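Local coordinates for CytC3 (PDB 3GJA), which is a nonheme iron halogenase of Streptomyces with a beta-barrel fold, and probably halogenates an aliphatic carbon of a substrate in a biosynthetic pathway, at residues Phe10-Glu15 with Gly91-Arg96; Ile147-Ala152 with Ala258-Thr263; Lys30-Glu35 with Ile81-Ile86. All blocks are in the same frame, centred on the assembly; numbering follows the deposited sequence.

Contact 1 of 3, residues Phe10-Glu15 with Gly91-Arg96; sequences FTFSPE and GSLIGR
S92 swings OG to the side opposite its own carbonyl carbon (chi1 -49°), and this aims the hydroxyl at the backbone of F12. R96 bends at chi2 (65°), which brings its guanidinium back over the last turn of helix 84-94 to T11. F12 N donates to S92 OG at 2.9 Å, and the bond is fairly straight (159°). S92 OG also reaches D88 O one turn earlier in helix 84-94. The methyl is the nearer branch of T11: T11 CG2 lies 2.9 Å from S92 OG and 3.1 Å from R96 NH2. These contacts are unusually short, so the placing of the T11 branches is doubtful. The bond from R96 NH2 to T11 OG1, at 3.5 Å, is weak and rests on this rotamer. T11 OG1 also bonds to a residue next to its segment. The rim of one guanidinium face lies over G91 C and S92 CA. Next to the polar pair, L93 CD1 meets the edge of the F12 ring, 3.4 Å from F12 CD2. The contact joins the extended chain just before helix 14-23 to the end of helix 84-94. One good bond fixes the F12 amide against S92, the F12 ring adds apolar packing, and the positive guanidinium lies near the C-terminal end of helix 84-94, whose carbonyls would probably favour it.

Contact 2 of 3, residues Ile147-Ala152 with Ala258-Thr263; sequences ITVWTA and ARYVPT. With ACT (acetate ion), chain E.
The Y260 ring has the I147 carbonyl oxygen in its plane at one edge, with CD1 the near ring atom. V149 CG2 comes to it obliquely, 3.6 Å from Y260 CE1. V149 CG1 is anti to the backbone N (chi1 -179°), and the other methyl, CG2, meets the ring. Over one face of the R259 guanidinium lies the methyl of T148. T148 OG1 takes weak bonds from R259 NH2 at 2.9 Å and from R259 NE at 3.3 Å, while R259 NH1 makes a salt bridge to E104. T148 OG1 also has a weak bond with T146 O. The backbones are neighbouring antiparallel strands of the main sheet of the barrel, as expected for a cupin-type fold. I147 with Y260 and V149 with A258 are hydrogen-bonded pairs; T148 with R259 is a non-hydrogen-bonded pair. Y260 N points almost straight at I147 O, at 2.7 Å and 175°, in the carbonyl plane. The return bond, I147 N to Y260 O, is weak. V149 and A258 bond in both directions. Y260 OH is hydrogen-bonded to I81 O. At the indole edge, W150 NE1 donates to OXT of an acetate ion, probably from the crystallisation liquor, at 2.6 Å.

Contact 3 of 3, residues Lys30-Glu35 with Ile81-Ile86; sequences KIFEPE and IMRPEI
F32 and R83 cross at about a right angle. F32 CE1 stands over the centre of the R83 guanidinium, 3.5 Å from R83 CZ. The ring and guanidinium planes are 59° apart, a tilted approach and not a flat stack. R83 NH2 lies in the plane of the ring, beyond its edge. R83 CD also touches the ring, 3.9 Å from F32 CZ. The guanidinium is held in place by charge. R83 NH1 donates to E85 OE2 at 2.9 Å, and E85 OE2 lies in the guanidinium plane. The arginine comes to the syn side of that oxygen, 24° out of the carboxylate plane. E85 bends at chi2 (88°), which folds its carboxylate back toward R83. R83 NH2 has a second salt bridge, to E79. A leucine in place of R83 would probably leave E85 and E79 without their shared positive partner and F32 CE1 without the flat group beneath it. Beside this pair, I31 and I86 cross obliquely. I31 CD1 touches I86 CG1 at 3.5 Å, tighter than usual for two carbons. The same methyl, I31 CD1, is 3.8 Å from E85 O. E85 CB packs near the backbone of K30 and I31, 4.0 Å from K30 O. The contact joins the link between strand 25-30 and helix 34-49 to the break between helices 75-82 and 84-94. On the outer side, K30 NZ and E33 OE2 form their own salt bridge at 2.7 Å. The two segments are therefore held to each other by packing. No ion pair bridges them; the R83 ion pairs, to E85 and to E79, hold the guanidinium that F32 packs on.

Overall arrangement
From the N terminus, residues 10-15 come first, and contact 1 brings them to residues 91-96 at the end of helix 84-94. Within that span lies contact 3, where residues 30-35 meet 81-86, so the smaller loop is nested in the larger. Contact 2 lies later in the chain, where strand 147-152 pairs with 258-263 and closes a separate loop of about 105 residues. None of the three cross. Helix 84-94 is shared by contacts 1 and 3 and lies against the sheet of contact 2. I94 packs on I147 and P262, and I86 on V149. A258 CB packs on I81 CG2. F10 packs on E85, joining contacts 1 and 3.

Contact 1 of 3, residues Phe10-Glu15 with Gly91-Arg96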
# COMPACT_ATOMS: atom_id res chain seq x y z
N PHE A 10 -5.05 -3.89 -17.85
CA PHE A 10 -5.51 -2.76 -17.05
C PHE A 10 -4.52 -1.60 -17.02
O PHE A 10 -4.54 -0.76 -16.12
CB PHE A 10 -5.83 -3.22 -15.63
CG PHE A 10 -7.02 -4.14 -15.55
CD1 PHE A 10 -8.31 -3.63 -15.63
CD2 PHE A 10 -6.84 -5.51 -15.46
CE1 PHE A 10 -9.41 -4.48 -15.62
CE2 PHE A 10 -7.94 -6.37 -15.45
CZ PHE A 10 -9.22 -5.85 -15.53
N THR A 11 -3.65 -1.56 -18.03
CA THR A 11 -2.66 -0.50 -18.16
C THR A 11 -3.36 0.84 -18.27
O THR A 11 -4.43 0.94 -18.86
CB THR A 11 -1.81 -0.71 -19.43
OG1 THR A 11 -1.16 -1.99 -19.36
CG2 THR A 11 -0.75 0.38 -19.56
N PHE A 12 -2.77 1.89 -17.70
CA PHE A 12 -3.38 3.21 -17.79
C PHE A 12 -3.17 3.78 -19.19
O PHE A 12 -2.22 3.43 -19.88
CB PHE A 12 -2.75 4.18 -16.79
CG PHE A 12 -3.32 4.09 -15.41
CD1 PHE A 12 -4.70 4.13 -15.21
CD2 PHE A 12 -2.48 4.02 -14.30
CE1 PHE A 12 -5.24 4.11 -13.93
CE2 PHE A 12 -3.01 4.00 -13.01
CZ PHE A 12 -4.39 4.05 -12.82
N SER A 13 -4.08 4.66 -19.60
CA SER A 13 -3.98 5.30 -20.90
C SER A 13 -2.93 6.39 -20.75
O SER A 13 -2.56 6.75 -19.63
CB SER A 13 -5.31 5.94 -21.26
OG SER A 13 -5.58 7.05 -20.42
N PRO A 14 -2.41 6.92 -21.87
CA PRO A 14 -1.40 7.97 -21.76
C PRO A 14 -1.93 9.19 -21.01
O PRO A 14 -1.18 9.88 -20.31
CB PRO A 14 -1.06 8.27 -23.22
CG PRO A 14 -2.33 7.92 -23.94
CD PRO A 14 -2.73 6.64 -23.28
N GLU A 15 -3.23 9.46 -21.15
CA GLU A 15 -3.86 10.59 -20.49
C GLU A 15 -3.90 10.38 -18.97
O GLU A 15 -3.54 11.27 -18.20
CB GLU A 15 -5.28 10.78 -21.00
CG GLU A 15 -5.99 11.99 -20.41
CD GLU A 15 -7.44 12.11 -20.84
OE1 GLU A 15 -7.70 12.10 -22.07
OE2 GLU A 15 -8.32 12.23 -19.96
N GLY A 91 2.10 -0.63 -12.73
CA GLY A 91 3.14 -0.86 -13.73
C GLY A 91 3.21 0.22 -14.79
O GLY A 91 4.28 0.52 -15.30
N SER A 92 2.06 0.79 -15.14
CA SER A 92 2.02 1.86 -16.13
C SER A 92 2.69 3.11 -15.57
O SER A 92 3.07 4.01 -16.32
CB SER A 92 0.58 2.21 -16.48
OG SER A 92 -0.18 1.06 -16.77
N LEU A 93 2.85 3.16 -14.25
CA LEU A 93 3.44 4.32 -13.59
C LEU A 93 4.91 4.21 -13.26
O LEU A 93 5.68 5.13 -13.52
CB LEU A 93 2.66 4.63 -12.31
CG LEU A 93 1.38 5.47 -12.35
CD1 LEU A 93 0.60 5.24 -13.61
CD2 LEU A 93 0.55 5.14 -11.12
N ILE A 94 5.32 3.08 -12.69
CA ILE A 94 6.71 2.92 -12.31
C ILE A 94 7.42 1.69 -12.89
O ILE A 94 8.51 1.34 -12.44
CB ILE A 94 6.86 2.91 -10.78
CG1 ILE A 94 6.01 1.79 -10.17
CG2 ILE A 94 6.40 4.25 -10.21
CD1 ILE A 94 6.23 1.60 -8.68
N GLY A 95 6.81 1.05 -13.88
CA GLY A 95 7.44 -0.10 -14.51
C GLY A 95 6.83 -1.46 -14.23
O GLY A 95 6.26 -1.69 -13.17
N ARG A 96 6.98 -2.37 -15.19
CA ARG A 96 6.42 -3.72 -15.06
C ARG A 96 7.20 -4.67 -14.16
O ARG A 96 6.70 -5.74 -13.83
CB ARG A 96 6.22 -4.35 -16.43
CG ARG A 96 4.89 -3.99 -17.07
CD ARG A 96 4.81 -2.51 -17.38
NE ARG A 96 3.54 -2.17 -18.02
CZ ARG A 96 3.28 -0.99 -18.58
NH1 ARG A 96 4.20 -0.03 -18.58
NH2 ARG A 96 2.09 -0.76 -19.13

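Contact 2 of 3, residues Ile147-Ala152 with Ala258-Thr263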
# COMPACT_ATOMS: atom_id res chain seq x y z
N ILE A 147 4.65 3.76 -4.53
CA ILE A 147 3.29 3.82 -5.06
C ILE A 147 2.39 3.04 -4.11
O ILE A 147 2.61 1.85 -3.87
CB ILE A 147 3.22 3.21 -6.47
CG1 ILE A 147 4.00 4.09 -7.45
CG2 ILE A 147 1.76 3.06 -6.92
CD1 ILE A 147 3.39 5.46 -7.64
N THR A 148 1.39 3.73 -3.58
CA THR A 148 0.45 3.14 -2.63
C THR A 148 -0.90 2.93 -3.30
O THR A 148 -1.43 3.84 -3.93
CB THR A 148 0.27 4.08 -1.41
OG1 THR A 148 1.55 4.35 -0.82
CG2 THR A 148 -0.64 3.45 -0.36
N VAL A 149 -1.44 1.72 -3.18
CA VAL A 149 -2.74 1.40 -3.73
C VAL A 149 -3.65 1.17 -2.52
O VAL A 149 -3.53 0.16 -1.83
CB VAL A 149 -2.69 0.12 -4.60
CG1 VAL A 149 -4.07 -0.18 -5.19
CG2 VAL A 149 -1.67 0.29 -5.71
N TRP A 150 -4.53 2.13 -2.27
CA TRP A 150 -5.45 2.10 -1.13
C TRP A 150 -6.84 1.60 -1.56
O TRP A 150 -7.61 2.34 -2.17
CB TRP A 150 -5.58 3.53 -0.58
CG TRP A 150 -5.97 3.68 0.86
CD1 TRP A 150 -5.13 3.93 1.90
CD2 TRP A 150 -7.30 3.75 1.39
NE1 TRP A 150 -5.84 4.17 3.05
CE2 TRP A 150 -7.18 4.07 2.77
CE3 TRP A 150 -8.58 3.59 0.84
CZ2 TRP A 150 -8.29 4.23 3.60
CZ3 TRP A 150 -9.69 3.75 1.67
CH2 TRP A 150 -9.54 4.07 3.04
N THR A 151 -7.14 0.34 -1.25
CA THR A 151 -8.43 -0.24 -1.60
C THR A 151 -9.42 -0.11 -0.45
O THR A 151 -9.09 -0.41 0.70
CB THR A 151 -8.30 -1.75 -1.95
OG1 THR A 151 -7.39 -1.93 -3.04
CG2 THR A 151 -9.66 -2.33 -2.36
N ALA A 152 -10.63 0.33 -0.76
CA ALA A 152 -11.66 0.48 0.25
C ALA A 152 -12.35 -0.88 0.43
O ALA A 152 -12.96 -1.39 -0.51
CB ALA A 152 -12.67 1.53 -0.18
N ALA A 258 -1.61 -1.44 -0.21
CA ALA A 258 -0.52 -2.27 -0.70
C ALA A 258 0.46 -1.28 -1.31
O ALA A 258 0.07 -0.42 -2.11
CB ALA A 258 -1.03 -3.23 -1.76
N ARG A 259 1.73 -1.39 -0.94
CA ARG A 259 2.74 -0.44 -1.43
C ARG A 259 3.74 -1.09 -2.39
O ARG A 259 4.29 -2.16 -2.13
CB ARG A 259 3.42 0.20 -0.21
CG ARG A 259 2.46 0.25 0.97
CD ARG A 259 2.85 1.21 2.10
NE ARG A 259 2.66 2.60 1.70
CZ ARG A 259 2.07 3.52 2.44
NH1 ARG A 259 1.60 3.22 3.65
NH2 ARG A 259 1.97 4.76 1.98
N TYR A 260 3.95 -0.42 -3.52
CA TYR A 260 4.83 -0.94 -4.56
C TYR A 260 6.05 -0.09 -4.87
O TYR A 260 6.06 1.12 -4.69
CB TYR A 260 4.05 -1.15 -5.85
CG TYR A 260 2.84 -2.04 -5.68
CD1 TYR A 260 1.70 -1.58 -5.03
CD2 TYR A 260 2.86 -3.36 -6.15
CE1 TYR A 260 0.59 -2.41 -4.84
CE2 TYR A 260 1.76 -4.20 -5.97
CZ TYR A 260 0.63 -3.72 -5.31
OH TYR A 260 -0.44 -4.56 -5.10
N VAL A 261 7.08 -0.77 -5.37
CA VAL A 261 8.33 -0.14 -5.71
C VAL A 261 8.99 -1.01 -6.80
O VAL A 261 8.89 -2.24 -6.76
CB VAL A 261 9.21 -0.05 -4.45
CG1 VAL A 261 10.09 -1.29 -4.31
CG2 VAL A 261 9.99 1.22 -4.45
N PRO A 262 9.65 -0.39 -7.79
CA PRO A 262 10.30 -1.18 -8.84
C PRO A 262 11.48 -1.96 -8.28
O PRO A 262 12.02 -1.59 -7.24
CB PRO A 262 10.72 -0.12 -9.87
CG PRO A 262 10.94 1.09 -9.03
CD PRO A 262 9.76 1.05 -8.08
N THR A 263 11.86 -3.04 -8.96
CA THR A 263 12.96 -3.92 -8.53
C THR A 263 14.30 -3.25 -8.19
O THR A 263 15.05 -3.73 -7.34
CB THR A 263 13.23 -5.02 -9.59
OG1 THR A 263 13.36 -4.41 -10.88
CG2 THR A 263 12.10 -6.04 -9.62
C ACT E . -4.80 6.52 5.74
O ACT E . -5.85 6.57 6.58
OXT ACT E . -4.75 5.67 4.89
CH3 ACT E . -3.68 7.53 5.86

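Contact 3 of 3, residues Lys30-Glu35 with Ile81-Ile86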
# COMPACT_ATOMS: atom_id res chain seq x y z
N LYS A 30 -11.56 0.91 -10.18
CA LYS A 30 -12.20 -0.30 -9.72
C LYS A 30 -11.30 -1.52 -9.70
O LYS A 30 -10.70 -1.88 -10.70
CB LYS A 30 -13.44 -0.60 -10.58
CG LYS A 30 -14.24 -1.79 -10.09
CD LYS A 30 -15.65 -1.81 -10.67
CE LYS A 30 -15.64 -1.92 -12.18
NZ LYS A 30 -17.03 -1.84 -12.73
N ILE A 31 -11.22 -2.14 -8.53
CA ILE A 31 -10.41 -3.34 -8.36
C ILE A 31 -11.38 -4.52 -8.36
O ILE A 31 -11.13 -5.54 -8.99
CB ILE A 31 -9.64 -3.30 -7.02
CG1 ILE A 31 -8.79 -2.03 -6.94
CG2 ILE A 31 -8.81 -4.57 -6.87
CD1 ILE A 31 -7.81 -1.84 -8.09
N PHE A 32 -12.49 -4.35 -7.65
CA PHE A 32 -13.53 -5.38 -7.54
C PHE A 32 -14.89 -4.70 -7.51
O PHE A 32 -15.00 -3.52 -7.18
CB PHE A 32 -13.39 -6.15 -6.23
CG PHE A 32 -12.25 -7.11 -6.20
CD1 PHE A 32 -12.20 -8.19 -7.08
CD2 PHE A 32 -11.24 -6.97 -5.25
CE1 PHE A 32 -11.16 -9.11 -7.02
CE2 PHE A 32 -10.19 -7.89 -5.18
CZ PHE A 32 -10.16 -8.96 -6.07
N GLU A 33 -15.94 -5.45 -7.85
CA GLU A 33 -17.30 -4.93 -7.78
C GLU A 33 -17.61 -4.87 -6.28
O GLU A 33 -17.11 -5.69 -5.50
CB GLU A 33 -18.28 -5.88 -8.46
CG GLU A 33 -18.17 -5.92 -9.99
CD GLU A 33 -18.46 -4.58 -10.63
OE1 GLU A 33 -19.44 -3.93 -10.22
OE2 GLU A 33 -17.71 -4.18 -11.55
N PRO A 34 -18.44 -3.92 -5.86
CA PRO A 34 -18.81 -3.76 -4.45
C PRO A 34 -19.17 -5.03 -3.67
O PRO A 34 -18.64 -5.27 -2.59
CB PRO A 34 -19.97 -2.77 -4.50
CG PRO A 34 -19.60 -1.90 -5.66
CD PRO A 34 -19.13 -2.91 -6.69
N GLU A 35 -20.08 -5.85 -4.22
CA GLU A 35 -20.50 -7.07 -3.52
C GLU A 35 -19.37 -8.08 -3.42
O GLU A 35 -19.30 -8.84 -2.46
CB GLU A 35 -21.68 -7.72 -4.23
CG GLU A 35 -22.53 -6.76 -5.04
CD GLU A 35 -21.82 -6.30 -6.29
OE1 GLU A 35 -21.51 -7.15 -7.15
OE2 GLU A 35 -21.58 -5.08 -6.42
N ILE A 81 -2.86 -8.29 -3.69
CA ILE A 81 -1.68 -7.54 -4.13
C ILE A 81 -1.17 -7.96 -5.51
O ILE A 81 -0.43 -7.22 -6.15
CB ILE A 81 -0.52 -7.61 -3.08
CG1 ILE A 81 -0.06 -9.05 -2.85
CG2 ILE A 81 -0.99 -7.01 -1.75
CD1 ILE A 81 1.13 -9.45 -3.69
N MET A 82 -1.61 -9.13 -5.98
CA MET A 82 -1.22 -9.66 -7.29
C MET A 82 -2.20 -9.26 -8.40
O MET A 82 -1.92 -9.42 -9.58
CB MET A 82 -1.15 -11.19 -7.24
CG MET A 82 0.03 -11.77 -6.46
SD MET A 82 1.62 -11.25 -7.16
CE MET A 82 1.81 -12.42 -8.54
N ARG A 83 -3.36 -8.74 -8.01
CA ARG A 83 -4.40 -8.36 -8.96
C ARG A 83 -3.99 -7.52 -10.17
O ARG A 83 -3.36 -6.47 -10.03
CB ARG A 83 -5.54 -7.66 -8.22
CG ARG A 83 -6.59 -8.61 -7.71
CD ARG A 83 -7.46 -9.04 -8.87
NE ARG A 83 -8.08 -10.33 -8.62
CZ ARG A 83 -9.11 -10.80 -9.31
NH1 ARG A 83 -9.64 -10.08 -10.30
NH2 ARG A 83 -9.62 -11.99 -9.01
N PRO A 84 -4.33 -7.99 -11.38
CA PRO A 84 -4.01 -7.28 -12.62
C PRO A 84 -4.57 -5.86 -12.57
O PRO A 84 -3.94 -4.91 -13.04
CB PRO A 84 -4.69 -8.12 -13.69
CG PRO A 84 -4.60 -9.50 -13.12
CD PRO A 84 -4.96 -9.29 -11.67
N GLU A 85 -5.76 -5.73 -11.99
CA GLU A 85 -6.42 -4.44 -11.87
C GLU A 85 -5.55 -3.47 -11.07
O GLU A 85 -5.68 -2.25 -11.21
CB GLU A 85 -7.79 -4.60 -11.20
CG GLU A 85 -8.77 -5.44 -12.02
CD GLU A 85 -8.67 -6.93 -11.74
OE1 GLU A 85 -7.58 -7.42 -11.36
OE2 GLU A 85 -9.68 -7.63 -11.93
N ILE A 86 -4.67 -4.00 -10.23
CA ILE A 86 -3.77 -3.15 -9.47
C ILE A 86 -2.41 -3.09 -10.15
O ILE A 86 -1.93 -2.01 -10.50
CB ILE A 86 -3.58 -3.66 -8.03
CG1 ILE A 86 -4.85 -3.44 -7.22
CG2 ILE A 86 -2.42 -2.93 -7.36
CD1 ILE A 86 -4.76 -3.95 -5.78